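Side-chain contact in DNA repair protein rad60 (Schizosaccharomyces pombe, PDB 3GOE), which is required to repair DNA double-strand breaks by sister-chromatid recombination, with a downstream role in maintaining chromosome structure, and is represented here by its SUMO-like domain: residues L35-C40 with I45-R50. Residues are numbered along the deposited sequence; the frame is centred on the assembly and turned at random.
Sequences LIKRYC and ISFHER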
# COMPACT_ATOMS: atom_id res chain seq x y z
N LEU A 35 -0.90 -2.37 4.71
CA LEU A 35 -0.28 -1.22 4.05
C LEU A 35 -0.98 0.07 4.46
O LEU A 35 -0.33 1.08 4.75
CB LEU A 35 -0.31 -1.45 2.54
CG LEU A 35 0.13 -0.28 1.65
CD1 LEU A 35 1.52 0.24 2.01
CD2 LEU A 35 0.04 -0.71 0.19
N ILE A 36 -2.33 0.05 4.48
CA ILE A 36 -3.06 1.22 4.92
C ILE A 36 -2.79 1.56 6.35
O ILE A 36 -2.58 2.73 6.72
CB ILE A 36 -4.59 1.05 4.64
CG1 ILE A 36 -4.87 0.87 3.16
CG2 ILE A 36 -5.34 2.25 5.18
CD1 ILE A 36 -6.30 0.41 2.87
N LYS A 37 -2.79 0.56 7.25
CA LYS A 37 -2.50 0.79 8.65
C LYS A 37 -1.11 1.43 8.82
O LYS A 37 -0.93 2.31 9.66
CB LYS A 37 -2.57 -0.49 9.47
CG LYS A 37 -3.96 -1.02 9.68
CD LYS A 37 -3.94 -2.32 10.49
CE LYS A 37 -5.30 -2.81 10.88
NZ LYS A 37 -5.15 -4.05 11.66
N ARG A 38 -0.13 0.94 8.08
CA ARG A 38 1.24 1.47 8.17
C ARG A 38 1.29 2.89 7.62
O ARG A 38 1.93 3.76 8.21
CB ARG A 38 2.18 0.52 7.44
CG ARG A 38 3.63 1.01 7.46
CD ARG A 38 4.26 1.13 8.82
NE ARG A 38 4.32 -0.10 9.59
CZ ARG A 38 5.25 -1.04 9.45
NH1 ARG A 38 6.19 -0.95 8.55
NH2 ARG A 38 5.24 -2.14 10.24
N TYR A 39 0.64 3.15 6.49
CA TYR A 39 0.53 4.51 5.99
C TYR A 39 -0.01 5.44 7.09
O TYR A 39 0.52 6.52 7.34
CB TYR A 39 -0.37 4.54 4.74
CG TYR A 39 -0.68 5.96 4.33
CD1 TYR A 39 0.24 6.73 3.61
CD2 TYR A 39 -1.90 6.53 4.65
CE1 TYR A 39 -0.06 8.04 3.25
CE2 TYR A 39 -2.15 7.84 4.30
CZ TYR A 39 -1.25 8.59 3.60
OH TYR A 39 -1.55 9.91 3.30
N CYS A 40 -1.09 5.00 7.73
CA CYS A 40 -1.73 5.85 8.73
C CYS A 40 -0.82 6.12 9.91
O CYS A 40 -0.82 7.27 10.41
CB CYS A 40 -3.05 5.22 9.21
SG CYS A 40 -4.36 5.26 7.96
N ILE A 45 -2.40 9.84 10.79
CA ILE A 45 -3.85 9.95 10.66
C ILE A 45 -4.49 8.73 11.25
O ILE A 45 -3.86 7.65 11.39
CB ILE A 45 -4.32 10.20 9.23
CG1 ILE A 45 -4.15 9.02 8.30
CG2 ILE A 45 -3.67 11.47 8.69
CD1 ILE A 45 -4.76 9.16 6.93
N SER A 46 -5.78 8.81 11.60
CA SER A 46 -6.43 7.69 12.21
C SER A 46 -6.85 6.62 11.19
O SER A 46 -7.54 6.91 10.23
CB SER A 46 -7.68 8.13 12.97
OG SER A 46 -7.37 8.91 14.05
N PHE A 47 -6.50 5.38 11.43
CA PHE A 47 -6.93 4.29 10.58
C PHE A 47 -8.44 4.11 10.72
O PHE A 47 -8.99 4.13 11.81
CB PHE A 47 -6.21 3.00 10.97
CG PHE A 47 -6.74 1.80 10.18
CD1 PHE A 47 -7.61 0.90 10.70
CD2 PHE A 47 -6.37 1.68 8.84
CE1 PHE A 47 -8.17 -0.12 9.95
CE2 PHE A 47 -6.92 0.65 8.08
CZ PHE A 47 -7.78 -0.24 8.64
N HIS A 48 -9.09 3.87 9.59
CA HIS A 48 -10.51 3.59 9.52
C HIS A 48 -10.76 2.61 8.40
O HIS A 48 -10.08 2.67 7.37
CB HIS A 48 -11.22 4.93 9.23
CG HIS A 48 -12.69 4.83 9.42
ND1 HIS A 48 -13.58 4.38 8.54
CD2 HIS A 48 -13.48 5.16 10.47
CE1 HIS A 48 -14.81 4.31 8.94
NE2 HIS A 48 -14.78 4.84 10.13
N GLU A 49 -11.82 1.80 8.57
CA GLU A 49 -12.20 0.79 7.61
C GLU A 49 -12.54 1.29 6.24
O GLU A 49 -12.55 0.60 5.24
CB GLU A 49 -13.45 0.02 8.16
CG GLU A 49 -14.71 0.81 8.42
CD GLU A 49 -15.97 0.20 9.06
OE1 GLU A 49 -15.86 -1.01 9.24
OE2 GLU A 49 -16.89 1.01 9.35
N ARG A 50 -12.92 2.49 6.09
CA ARG A 50 -13.39 3.16 4.87
C ARG A 50 -12.26 3.72 4.05
O ARG A 50 -12.48 4.07 2.89
CB ARG A 50 -14.50 4.24 5.10
CG ARG A 50 -15.84 3.67 5.51
CD ARG A 50 -17.00 4.64 5.57
NE ARG A 50 -18.33 4.02 5.80
CZ ARG A 50 -19.49 4.62 5.61
NH1 ARG A 50 -19.49 5.87 5.19
NH2 ARG A 50 -20.59 3.91 5.87
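C40 and I45 bring the two backbones closest, their CA atoms 5.0 Å apart, where the chain leaves helix 32-43 and doubles back beside it toward strand 52-55. I45 N donates to C40 O at 3.0 Å; the bond lies in the carbonyl plane but is bent, with 136° at the hydrogen. From there residues 45-47 run extended past the last turns of the helix.

The F47 ring meets two helix side chains from different directions. K37 CG sits over one face, 3.8 Å from the ring centroid and 14° off its normal, a CH-pi contact; the extended lysine carries CE on to F47 CE1, while NZ, 5.7 Å from that centroid, adds at most a weak cation-pi attraction. I36 CG2 reaches the ring edge in plane, 3.7 Å from F47 CE2, the two side chains crossing at about a right angle. F47 sends its ring back along the helix, toward I36 and K37, because chi1 of 175° places CG opposite the backbone N. C40 SG touches I45 CG1 at 3.8 Å and, from another side, F47 CA, and I45 CD1 approaches Y39 CE2 obliquely at 3.9 Å. Beyond this pair, Y39 OH hydrogen-bonds E20 O and S19 OG, and S19 belongs to the calcium site; I36 and C40 also touch I51.

Shortening F47 to an alanine removes the whole ring and is likely to leave the K37 methylenes and I36 CG2 without their aromatic partner, opening a gap beside the helix. Apart from one bent backbone bond, therefore, dispersion and CH-pi packing hold this loop of the ubiquitin-like fold against its helix.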